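Local atomic coordinates of ABC-type branched-chain amino acid transport systems periplasmic component-like protein (PDB entry 4N03), a protein that probably binds fatty acids outside the cytoplasmic membrane and hands them to an ABC transporter, as a member of the leucine-binding protein family. Residues Leu164-Lys167 with Gly168-Leu171; Thr188-Ala191 with Ala192-Gly196; Ala239-Ala242 with Arg243-Gly246; Thr335-Gly338 with Leu339-His343; Glu391-Leu394 with Ala395-Tyr398. All blocks are in the same frame, centred on the assembly; numbering follows the deposited sequence. Where two conformers were deposited one is given.

Contact 1. Residues Leu164-Lys167 with Gly168-Leu171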
loop_
_atom_site.group_PDB
_atom_site.type_symbol
_atom_site.label_atom_id
_atom_site.label_comp_id
_atom_site.label_asym_id
_atom_site.label_seq_id
_atom_site.Cartn_x
_atom_site.Cartn_y
_atom_site.Cartn_z
ATOM N N LEU A 164 -13.430 -8.752 -20.918
ATOM C CA LEU A 164 -14.275 -7.764 -20.282
ATOM C C LEU A 164 -14.207 -6.431 -21.018
ATOM O O LEU A 164 -15.103 -5.613 -20.881
ATOM C CB LEU A 164 -13.882 -7.612 -18.814
ATOM C CG LEU A 164 -14.149 -8.835 -17.916
ATOM C CD1 LEU A 164 -13.604 -8.605 -16.524
ATOM C CD2 LEU A 164 -15.615 -9.160 -17.858
ATOM N N ILE A 165 -13.130 -6.242 -21.786
ATOM C CA ILE A 165 -12.990 -5.153 -22.733
ATOM C C ILE A 165 -12.381 -5.732 -24.000
ATOM O O ILE A 165 -11.846 -6.823 -23.995
ATOM C CB ILE A 165 -12.141 -3.997 -22.187
ATOM C CG1 ILE A 165 -10.751 -4.479 -21.861
ATOM C CG2 ILE A 165 -12.807 -3.368 -20.981
ATOM C CD1 ILE A 165 -9.808 -3.390 -21.380
ATOM N N LYS A 166 -12.469 -4.952 -25.062
ATOM C CA LYS A 166 -11.880 -5.302 -26.359
ATOM C C LYS A 166 -11.292 -4.056 -26.999
ATOM O O LYS A 166 -11.577 -2.949 -26.592
ATOM C CB LYS A 166 -12.926 -5.909 -27.256
ATOM C CG LYS A 166 -14.040 -4.968 -27.662
ATOM C CD LYS A 166 -15.145 -5.659 -28.454
ATOM C CE LYS A 166 -16.227 -4.654 -28.848
ATOM N NZ LYS A 166 -16.854 -3.865 -27.734
ATOM N N LYS A 167 -10.431 -4.263 -27.998
ATOM C CA LYS A 167 -9.833 -3.163 -28.709
ATOM C C LYS A 167 -10.898 -2.177 -29.167
ATOM O O LYS A 167 -11.945 -2.583 -29.652
ATOM C CB LYS A 167 -9.006 -3.658 -29.915
ATOM C CG LYS A 167 -8.309 -2.578 -30.721
ATOM C CD LYS A 167 -7.423 -3.190 -31.791
ATOM C CE LYS A 167 -6.636 -2.090 -32.476
ATOM N NZ LYS A 167 -5.699 -2.670 -33.469
ATOM N N GLY A 168 -10.648 -0.886 -28.980
ATOM C CA GLY A 168 -11.588 0.159 -29.354
ATOM C C GLY A 168 -12.493 0.621 -28.228
ATOM O O GLY A 168 -13.137 1.628 -28.337
ATOM N N ASP A 169 -12.517 -0.113 -27.098
ATOM C CA ASP A 169 -13.353 0.233 -25.939
ATOM C C ASP A 169 -12.785 1.434 -25.201
ATOM O O ASP A 169 -11.647 1.870 -25.412
ATOM C CB ASP A 169 -13.485 -0.957 -24.991
ATOM C CG ASP A 169 -14.480 -2.005 -25.463
ATOM O OD1 ASP A 169 -15.158 -1.811 -26.479
ATOM O OD2 ASP A 169 -14.564 -3.026 -24.720
ATOM N N LYS A 170 -13.591 1.946 -24.291
ATOM C CA LYS A 170 -13.296 3.121 -23.508
ATOM C C LYS A 170 -13.264 2.790 -22.000
ATOM O O LYS A 170 -14.203 2.169 -21.430
ATOM C CB LYS A 170 -14.366 4.186 -23.732
ATOM C CG LYS A 170 -14.108 5.507 -22.993
ATOM C CD LYS A 170 -15.222 6.506 -23.238
ATOM C CE LYS A 170 -15.310 6.999 -24.661
ATOM N NZ LYS A 170 -16.418 8.021 -24.788
ATOM N N LEU A 171 -12.202 3.217 -21.336
ATOM C CA LEU A 171 -12.048 3.101 -19.903
ATOM C C LEU A 171 -12.345 4.427 -19.273
ATOM O O LEU A 171 -11.814 5.433 -19.711
ATOM C CB LEU A 171 -10.581 2.720 -19.579
ATOM C CG LEU A 171 -9.976 1.543 -20.339
ATOM C CD1 LEU A 171 -8.525 1.380 -19.918
ATOM C CD2 LEU A 171 -10.754 0.281 -20.056
HETATM O O HOH W 1 -16.401 -4.982 -24.818
HETATM O O HOH W 2 -14.638 -1.587 -29.234
#
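A type II beta turn from K166 to D169 leads the chain into strand 170-176, and the carboxylate of D169 folds back across it to hold K166 at both ends. The turn closes through D169 N, which donates to K166 O at 3.0 Å. G168, with phi 95°, takes the third position, where a side chain would collide with the carbonyl O of K167. In return K166 N reaches D169 OD2 at 2.9 Å, coming from well above the carboxylate plane. The other oxygen, OD1, turns its syn lone pair to K166 NZ, a salt bridge of 2.9 Å. A chi1 of 66° sets K166 CG 3.6 Å from D169 OD1, and the bend at chi4 turns NZ in to the same oxygen. Two waters finish the ring of bonds: one joins K166 NZ to D169 OD2, the other gives its protons to K167 O and D169 OD1. D224 also brings a carboxylate close to OD1, a like charge that the lysine probably offsets. On the apolar side I165 CD1 meets L171 CD2 at 4.0 Å, the two side chains crossing at about a right angle. Both lie against helix 148-161 and A225 of strand 225-229, while backbone bonds from G168, D169 and L171 tie the turn and strand to the chain at 196-200.

Contact 2. Residues Thr188-Ala191 with Ala192-Gly196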
loop_
_atom_site.group_PDB
_atom_site.type_symbol
_atom_site.label_atom_id
_atom_site.label_comp_id
_atom_site.label_asym_id
_atom_site.label_seq_id
_atom_site.Cartn_x
_atom_site.Cartn_y
_atom_site.Cartn_z
ATOM N N THR A 188 -3.001 3.329 -16.673
ATOM C CA THR A 188 -4.173 3.181 -17.519
ATOM C C THR A 188 -3.906 3.705 -18.935
ATOM O O THR A 188 -4.259 3.039 -19.920
ATOM C CB THR A 188 -5.352 3.932 -16.912
ATOM O OG1 THR A 188 -5.591 3.414 -15.605
ATOM C CG2 THR A 188 -6.592 3.777 -17.724
ATOM N N LYS A 189 -3.357 4.907 -19.018
ATOM C CA LYS A 189 -3.153 5.555 -20.312
ATOM C C LYS A 189 -2.104 4.848 -21.120
ATOM O O LYS A 189 -2.229 4.770 -22.368
ATOM C CB LYS A 189 -2.843 7.007 -20.099
ATOM C CG LYS A 189 -4.059 7.738 -19.545
ATOM C CD LYS A 189 -3.725 9.114 -19.073
ATOM C CE LYS A 189 -3.408 9.986 -20.254
ATOM N NZ LYS A 189 -3.399 11.343 -19.722
ATOM N N TYR A 190 -1.077 4.299 -20.473
ATOM C CA TYR A 190 -0.062 3.522 -21.211
ATOM C C TYR A 190 -0.689 2.303 -21.816
ATOM O O TYR A 190 -0.534 1.984 -23.006
ATOM C CB TYR A 190 1.090 3.168 -20.293
ATOM C CG TYR A 190 2.132 2.331 -20.988
ATOM C CD1 TYR A 190 3.076 2.928 -21.826
ATOM C CD2 TYR A 190 2.162 0.956 -20.841
ATOM C CE1 TYR A 190 4.005 2.185 -22.467
ATOM C CE2 TYR A 190 3.147 0.217 -21.495
ATOM C CZ TYR A 190 4.085 0.855 -22.318
ATOM O OH TYR A 190 5.064 0.136 -22.951
ATOM N N ALA A 191 -1.404 1.554 -20.975
ATOM C CA ALA A 191 -2.076 0.380 -21.447
ATOM C C ALA A 191 -3.051 0.704 -22.591
ATOM O O ALA A 191 -3.141 -0.014 -23.588
ATOM C CB ALA A 191 -2.776 -0.343 -20.317
ATOM N N ALA A 192 -3.796 1.775 -22.431
ATOM C CA ALA A 192 -4.787 2.161 -23.450
ATOM C C ALA A 192 -4.112 2.516 -24.790
ATOM O O ALA A 192 -4.580 2.115 -25.822
ATOM C CB ALA A 192 -5.606 3.332 -22.968
ATOM N N GLU A 193 -3.009 3.214 -24.713
ATOM C CA GLU A 193 -2.272 3.515 -25.945
ATOM C C GLU A 193 -1.769 2.256 -26.619
ATOM O O GLU A 193 -1.843 2.112 -27.868
ATOM C CB GLU A 193 -1.098 4.497 -25.651
ATOM C CG GLU A 193 -0.352 5.064 -26.850
ATOM C CD GLU A 193 -1.251 5.904 -27.717
ATOM O OE1 GLU A 193 -1.844 6.899 -27.228
ATOM O OE2 GLU A 193 -1.371 5.569 -28.902
ATOM N N GLN A 194 -1.230 1.340 -25.828
ATOM C CA GLN A 194 -0.659 0.136 -26.383
ATOM C C GLN A 194 -1.704 -0.815 -26.941
ATOM O O GLN A 194 -1.456 -1.485 -27.916
ATOM C CB GLN A 194 0.222 -0.566 -25.338
ATOM C CG GLN A 194 1.502 0.168 -25.001
ATOM C CD GLN A 194 2.555 -0.036 -26.080
ATOM O OE1 GLN A 194 2.245 -0.293 -27.234
ATOM N NE2 GLN A 194 3.777 0.041 -25.712
ATOM N N LEU A 195 -2.872 -0.886 -26.285
ATOM C CA LEU A 195 -3.933 -1.826 -26.589
ATOM C C LEU A 195 -5.021 -1.282 -27.467
ATOM O O LEU A 195 -5.907 -2.053 -27.837
ATOM C CB LEU A 195 -4.536 -2.372 -25.306
ATOM C CG LEU A 195 -3.577 -3.170 -24.400
ATOM C CD1 LEU A 195 -4.200 -3.459 -23.049
ATOM C CD2 LEU A 195 -3.107 -4.455 -25.068
ATOM N N GLY A 196 -4.995 0.010 -27.796
ATOM C CA GLY A 196 -6.032 0.551 -28.664
ATOM C C GLY A 196 -7.334 0.872 -27.972
ATOM O O GLY A 196 -8.385 0.681 -28.550
#
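T188-A191 and A192-G196 form the last turns of helix 179-195, joined by four successive backbone bonds from A192, E193, Q194 and L195 to the carbonyls four residues earlier. The bond from L195 N to A191 O is 2.8 Å; after it G196 leaves the helix with positive phi, and its N makes a weak bond back to A192 O. One turn apart, Y190 and Q194 meet twice, in the one of two glutamine conformers described here. Q194 lays its CG over one face of the tyrosine ring, 4.0 Å from the centroid and 19° off the normal, a CH-pi contact displaced toward the rim. Its chain then folds at chi2 (-78°), which carries the amide out along the ring to the hydroxyl. There NE2 donates to Y190 OH at 3.0 Å, a fairly straight bond lying close to the amide plane, although amide and ring planes stand almost perpendicular. Y190 projects from the helix, leaning toward its C-terminal end, with CG anti to N (chi1 178°), and its ring also packs on that of Y398. A valine here would strip away both the ring face and the hydroxyl, and the amide of Q194 would probably be set free to turn. On the next flank A191 CB comes within 4.4 Å of L195 CD1, both covered by L394 and helix 148-161. This is the C-terminal end of the helix in a beta-alpha-beta unit, strand 170-176, helix 179-195, strand 198-204, the repeating element of the periplasmic-binding-protein fold.

Contact 3. Residues Ala239-Ala242 with Arg243-Gly246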
loop_
_atom_site.group_PDB
_atom_site.type_symbol
_atom_site.label_atom_id
_atom_site.label_comp_id
_atom_site.label_asym_id
_atom_site.label_seq_id
_atom_site.Cartn_x
_atom_site.Cartn_y
_atom_site.Cartn_z
ATOM N N ALA A 239 -19.675 2.077 -6.753
ATOM C CA ALA A 239 -20.186 0.769 -7.136
ATOM C C ALA A 239 -21.677 0.713 -6.900
ATOM O O ALA A 239 -22.435 0.262 -7.736
ATOM C CB ALA A 239 -19.459 -0.349 -6.366
ATOM N N GLY A 240 -22.116 1.166 -5.723
ATOM C CA GLY A 240 -23.542 1.117 -5.429
ATOM C C GLY A 240 -24.369 1.940 -6.379
ATOM O O GLY A 240 -25.391 1.475 -6.890
ATOM N N ILE A 241 -23.954 3.178 -6.651
ATOM C CA ILE A 241 -24.719 4.006 -7.551
ATOM C C ILE A 241 -24.718 3.410 -8.972
ATOM O O ILE A 241 -25.736 3.354 -9.645
ATOM C CB ILE A 241 -24.251 5.461 -7.502
ATOM C CG1 ILE A 241 -24.448 6.059 -6.123
ATOM C CG2 ILE A 241 -24.975 6.284 -8.543
ATOM C CD1 ILE A 241 -23.671 7.344 -5.946
ATOM N N ALA A 242 -23.548 2.978 -9.455
ATOM C CA ALA A 242 -23.482 2.402 -10.794
ATOM C C ALA A 242 -24.448 1.249 -10.940
ATOM O O ALA A 242 -25.206 1.171 -11.910
ATOM C CB ALA A 242 -22.065 1.935 -11.121
ATOM N N ARG A 243 -24.459 0.314 -9.948
ATOM C CA ARG A 243 -25.324 -0.836 -10.123
ATOM C C ARG A 243 -26.796 -0.462 -9.985
ATOM O O ARG A 243 -27.624 -1.019 -10.690
ATOM C CB ARG A 243 -24.952 -1.948 -9.132
ATOM C CG ARG A 243 -23.505 -2.406 -9.285
ATOM C CD ARG A 243 -23.131 -2.771 -10.702
ATOM N NE ARG A 243 -21.736 -3.197 -10.753
ATOM C CZ ARG A 243 -20.935 -3.069 -11.805
ATOM N NH1 ARG A 243 -21.357 -2.512 -12.938
ATOM N NH2 ARG A 243 -19.696 -3.482 -11.705
ATOM N N SER A 244 -27.092 0.553 -9.175
ATOM C CA SER A 244 -28.487 1.034 -9.026
ATOM C C SER A 244 -28.998 1.712 -10.283
ATOM O O SER A 244 -30.183 1.920 -10.460
ATOM C CB SER A 244 -28.584 2.045 -7.857
ATOM O OG SER A 244 -28.048 3.331 -8.195
ATOM N N GLN A 245 -28.081 2.101 -11.195
ATOM C CA GLN A 245 -28.372 2.701 -12.476
ATOM C C GLN A 245 -28.406 1.671 -13.583
ATOM O O GLN A 245 -28.583 2.030 -14.743
ATOM C CB GLN A 245 -27.397 3.839 -12.797
ATOM C CG GLN A 245 -27.596 5.057 -11.911
ATOM C CD GLN A 245 -28.901 5.737 -12.199
ATOM O OE1 GLN A 245 -29.281 5.891 -13.329
ATOM N NE2 GLN A 245 -29.646 6.047 -11.177
ATOM N N GLY A 246 -28.237 0.392 -13.272
ATOM C CA GLY A 246 -28.247 -0.640 -14.278
ATOM C C GLY A 246 -26.951 -0.781 -15.058
ATOM O O GLY A 246 -26.920 -1.492 -16.030
#
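A239-A242 and R243-G246 make up the final turns of helix 232-244, whose regular bonds R243 N to A239 O and S244 N to G240 O, both 3.0 Å, give way to a Schellman motif at G246. I241 O accepts twice, once weakly. S244 OG donates to it at 2.7 Å, approaching from the side with a C=O...donor angle of 114°; this is possible because chi1 of the serine (75°) turns the hydroxyl back over the preceding turn. Q245 N adds the weak bond to the same oxygen and a second one to A242 O at 3.1 Å, meeting that carbonyl from above its plane. Such sharing marks the tightening of the last turn, and G246 N completes it with a bond to R243 O. G246 has phi 79°, at which a side chain would be jammed against the carbonyl O of Q245. Q245 CG touches I241, lying 3.4 Å from I241 O, while its amide leads away. R243 occupies another flank: its CG packs 3.3 Å from A239 O, and a bend at chi2 carries the guanidinium outward, leaning back toward the A239 end of the helix. There NH1 donates to the carbonyls of M247 and Q249, tying the helix terminus to the loop that follows. A239 and R243 face I251 of strand 251-253 and A270 of helix 268-271, whereas I241 rests against K212 and V215 of helix 212-220.

Contact 4. Residues Thr335-Gly338 with Leu339-His343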
loop_
_atom_site.group_PDB
_atom_site.type_symbol
_atom_site.label_atom_id
_atom_site.label_comp_id
_atom_site.label_asym_id
_atom_site.label_seq_id
_atom_site.Cartn_x
_atom_site.Cartn_y
_atom_site.Cartn_z
ATOM N N THR A 335 22.668 2.995 13.486
ATOM C CA THR A 335 22.599 4.354 12.958
ATOM C C THR A 335 21.759 4.314 11.722
ATOM O O THR A 335 21.433 3.269 11.182
ATOM C CB THR A 335 23.986 4.887 12.653
ATOM O OG1 THR A 335 24.556 4.113 11.585
ATOM C CG2 THR A 335 24.870 4.866 13.883
ATOM N N ARG A 336 21.409 5.506 11.233
ATOM C CA ARG A 336 20.631 5.563 10.009
ATOM C C ARG A 336 21.401 5.011 8.801
ATOM O O ARG A 336 20.837 4.292 8.004
ATOM C CB ARG A 336 20.149 6.980 9.770
ATOM C CG ARG A 336 19.065 7.290 10.807
ATOM C CD ARG A 336 18.326 8.530 10.460
ATOM N NE ARG A 336 17.300 8.797 11.441
ATOM C CZ ARG A 336 16.909 10.017 11.741
ATOM N NH1 ARG A 336 17.423 11.071 11.079
ATOM N NH2 ARG A 336 16.019 10.211 12.695
ATOM N N GLU A 337 22.711 5.259 8.731
ATOM C CA GLU A 337 23.543 4.677 7.679
ATOM C C GLU A 337 23.583 3.138 7.788
ATOM O O GLU A 337 23.410 2.385 6.834
ATOM C CB GLU A 337 24.959 5.266 7.747
ATOM C CG GLU A 337 25.964 4.699 6.763
ATOM C CD GLU A 337 27.342 5.325 6.909
ATOM O OE1 GLU A 337 28.252 4.625 7.397
ATOM O OE2 GLU A 337 27.513 6.505 6.539
ATOM N N GLY A 338 23.769 2.645 9.019
ATOM C CA GLY A 338 23.839 1.207 9.240
ATOM C C GLY A 338 22.530 0.533 8.857
ATOM O O GLY A 338 22.504 -0.521 8.229
ATOM N N LEU A 339 21.432 1.184 9.198
ATOM C CA LEU A 339 20.139 0.589 8.949
ATOM C C LEU A 339 19.802 0.509 7.478
ATOM O O LEU A 339 19.333 -0.490 6.968
ATOM C CB LEU A 339 19.061 1.345 9.709
ATOM C CG LEU A 339 17.665 0.721 9.640
ATOM C CD1 LEU A 339 17.635 -0.651 10.303
ATOM C CD2 LEU A 339 16.659 1.623 10.339
ATOM N N ILE A 340 20.024 1.602 6.739
ATOM C CA ILE A 340 19.692 1.611 5.326
ATOM C C ILE A 340 20.587 0.658 4.561
ATOM O O ILE A 340 20.132 -0.023 3.659
ATOM C CB ILE A 340 19.654 3.020 4.715
ATOM C CG1 ILE A 340 18.861 2.999 3.396
ATOM C CG2 ILE A 340 21.032 3.584 4.517
ATOM C CD1 ILE A 340 17.400 2.626 3.558
ATOM N N ASN A 341 21.859 0.589 4.947
ATOM C CA ASN A 341 22.755 -0.320 4.229
ATOM C C ASN A 341 22.369 -1.777 4.501
ATOM O O ASN A 341 22.410 -2.602 3.617
ATOM C CB ASN A 341 24.190 -0.010 4.637
ATOM C CG ASN A 341 24.704 1.279 4.018
ATOM O OD1 ASN A 341 24.106 1.813 3.103
ATOM N ND2 ASN A 341 25.748 1.776 4.574
ATOM N N ALA A 342 21.919 -2.094 5.720
ATOM C CA ALA A 342 21.403 -3.426 6.047
ATOM C C ALA A 342 20.175 -3.726 5.192
ATOM O O ALA A 342 20.070 -4.782 4.588
ATOM C CB ALA A 342 21.062 -3.537 7.527
ATOM N N HIS A 343 19.239 -2.772 5.106
ATOM C CA HIS A 343 18.053 -2.983 4.300
ATOM C C HIS A 343 18.405 -3.231 2.812
ATOM O O HIS A 343 17.931 -4.153 2.171
ATOM C CB HIS A 343 17.122 -1.759 4.389
ATOM C CG HIS A 343 15.947 -1.891 3.493
ATOM N ND1 HIS A 343 15.019 -2.898 3.588
ATOM C CD2 HIS A 343 15.627 -1.184 2.381
ATOM C CE1 HIS A 343 14.137 -2.776 2.612
ATOM N NE2 HIS A 343 14.491 -1.736 1.860
#
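E337 and N341, one turn apart on helix 336-343, cross at a slant; in the one of two glutamate conformers described here, the carboxylate and amide planes are 27° apart. The nearest approach of the two side chains is from E337 CG to N341 ND2, 3.7 Å, so the amide nitrogen packs beside a methylene. In this conformer E337 is fully extended, its carboxylate leading away from the helix. N341 instead curls back over the preceding turn: with CG anti to its carbonyl carbon (chi1 -74°), the amide carbon CG settles 3.3 Å from E337 O, the same oxygen that accepts from N341 N at 3.0 Å. The oxygen end of this amide has its partner elsewhere, in K139 NZ. A leucine in its place would lack the amide oxygen, and the amine of K139 would probably be left without that acceptor. I340 lays its CG2 branch over the same carbonyl, 3.5 Å from E337 O, and its side chain packs on F125. L339 N and A342 N take up the carbonyls of T335 and G338, with A342 CB 3.4 Å from G338 O. At the start of the helix T335 OG1 accepts from G338 N at 3.1 Å, a nearly straight bond (161°), and also bonds D333. R336 donates from NE to the carbonyl of L101, from NH1 to that of D122 and from NH2 to those of N97 and V100, and L339 presses on A324 and L325 of helix 309-330. A threonine N-cap whose hydroxyl takes the amide three residues on is a classic helix start; here it begins a short helix directly after strand 333-334.

Contact 5. Residues Glu391-Leu394 with Ala395-Tyr398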
loop_
_atom_site.group_PDB
_atom_site.type_symbol
_atom_site.label_atom_id
_atom_site.label_comp_id
_atom_site.label_asym_id
_atom_site.label_seq_id
_atom_site.Cartn_x
_atom_site.Cartn_y
_atom_site.Cartn_z
ATOM N N GLU A 391 2.922 -10.834 -13.925
ATOM C CA GLU A 391 3.542 -9.715 -14.614
ATOM C C GLU A 391 3.277 -9.829 -16.084
ATOM O O GLU A 391 3.809 -10.722 -16.737
ATOM C CB GLU A 391 5.025 -9.714 -14.313
ATOM C CG GLU A 391 5.785 -8.615 -15.047
ATOM C CD GLU A 391 7.259 -8.589 -14.724
ATOM O OE1 GLU A 391 7.761 -9.419 -13.917
ATOM O OE2 GLU A 391 7.880 -7.636 -15.229
ATOM N N SER A 392 2.397 -9.008 -16.599
ATOM C CA SER A 392 2.214 -8.948 -18.052
ATOM C C SER A 392 3.459 -8.490 -18.778
ATOM O O SER A 392 4.248 -7.765 -18.235
ATOM C CB SER A 392 1.048 -8.045 -18.420
ATOM O OG SER A 392 1.261 -6.691 -18.112
ATOM N N GLU A 393 3.618 -8.941 -20.006
ATOM C CA GLU A 393 4.667 -8.385 -20.888
ATOM C C GLU A 393 4.550 -6.891 -21.020
ATOM O O GLU A 393 5.545 -6.172 -21.039
ATOM C CB GLU A 393 4.665 -9.062 -22.243
ATOM C CG GLU A 393 5.110 -10.506 -22.203
ATOM C CD GLU A 393 6.495 -10.730 -21.620
ATOM O OE1 GLU A 393 7.486 -10.137 -22.119
ATOM O OE2 GLU A 393 6.613 -11.514 -20.643
ATOM N N LEU A 394 3.324 -6.419 -21.085
ATOM C CA LEU A 394 3.041 -5.043 -21.179
ATOM C C LEU A 394 3.667 -4.276 -20.012
ATOM O O LEU A 394 4.308 -3.236 -20.178
ATOM C CB LEU A 394 1.522 -4.913 -21.235
ATOM C CG LEU A 394 0.965 -3.550 -21.544
ATOM C CD1 LEU A 394 1.372 -3.038 -22.901
ATOM C CD2 LEU A 394 -0.566 -3.561 -21.456
ATOM N N ALA A 395 3.447 -4.785 -18.782
ATOM C CA ALA A 395 4.042 -4.166 -17.623
ATOM C C ALA A 395 5.557 -4.347 -17.534
ATOM O O ALA A 395 6.254 -3.488 -17.037
ATOM C CB ALA A 395 3.412 -4.686 -16.350
ATOM N N LYS A 396 6.046 -5.488 -18.002
ATOM C CA LYS A 396 7.461 -5.777 -17.951
ATOM C C LYS A 396 8.265 -4.772 -18.797
ATOM O O LYS A 396 9.338 -4.407 -18.402
ATOM C CB LYS A 396 7.718 -7.152 -18.538
ATOM C CG LYS A 396 9.159 -7.657 -18.460
ATOM C CD LYS A 396 9.146 -9.135 -18.910
ATOM C CE LYS A 396 10.431 -9.874 -18.762
ATOM N NZ LYS A 396 10.281 -11.174 -19.464
ATOM N N ASN A 397 7.734 -4.337 -19.947
ATOM C CA ASN A 397 8.453 -3.497 -20.870
ATOM C C ASN A 397 8.204 -2.016 -20.640
ATOM O O ASN A 397 8.890 -1.187 -21.225
ATOM C CB ASN A 397 8.166 -3.900 -22.329
ATOM C CG ASN A 397 8.590 -5.328 -22.629
ATOM O OD1 ASN A 397 9.485 -5.870 -21.991
ATOM N ND2 ASN A 397 7.965 -5.916 -23.583
ATOM N N TYR A 398 7.210 -1.685 -19.827
ATOM C CA TYR A 398 6.856 -0.325 -19.499
ATOM C C TYR A 398 7.997 0.342 -18.772
ATOM O O TYR A 398 8.685 -0.242 -17.945
ATOM C CB TYR A 398 5.653 -0.386 -18.549
ATOM C CG TYR A 398 5.247 0.939 -17.921
ATOM C CD1 TYR A 398 4.737 2.010 -18.653
ATOM C CD2 TYR A 398 5.366 1.120 -16.560
ATOM C CE1 TYR A 398 4.350 3.163 -18.053
ATOM C CE2 TYR A 398 4.966 2.256 -15.951
ATOM C CZ TYR A 398 4.449 3.300 -16.675
ATOM O OH TYR A 398 4.061 4.460 -16.113
HETATM O O HOH W 3 8.357 -8.658 -24.328
#
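S392 OG has two partners: it accepts from A395 N at 3.0 Å and is bonded to OD1 of N154 on helix 148-161. A chi1 of 66° brings the hydroxyl round to the amide, and it also lies 3.4 Å from A395 CB. This is an N-cap: S392 precedes helix 393-397, and its backbone O takes the next bond, from K396 N at 2.9 Å. In the one of two glutamate conformers described here, E393 and K396 lie side by side and point the same way, but their charges meet loosely, OE2 and NZ being 3.9 Å apart in a long salt bridge. K396 CD lies 3.7 Å from E393 OE1. That oxygen has a firmer link through a water, which donates to OE1 and accepts from N397 ND2, bridging residues four apart. Coming across K396 at about a right angle, E391 sets OE2 against the lysine's CA and CB, 3.3 Å from each, with the amine too distant for a charge pair. The helix is only about one turn long and follows strand 383-390, an edge strand of the seven-stranded mixed sheet. At its end Y398 N makes weak bonds to L394 O and A395 O. L394 packs into helix 179-195 and I153, while Y398 points its hydroxyl to D149 and sets its ring against that of Y190.

In the fold
Along the chain the contacts run in series from 1 to 5, none enclosing another. Contacts 1 and 2 bracket a beta-alpha unit of the seven-stranded mixed sheet, the turn before strand 170-176 and the end of helix 179-195; their centres are 10 Å apart and they touch, G168 N lying 2.8 Å from G196 O. Contact 5 joins contact 2, at 12 Å between centres, by laying L394 and Y398 on the same helix, so the chain's late helix returns to the same lobe. Contact 3 ends helix 232-244, which flanks the same sheet, about 20 Å from contact 1 centre to centre. Contact 4 stands apart, some 47 Å from contact 1 between centres, consistent with the two-lobed fold of periplasmic binding proteins.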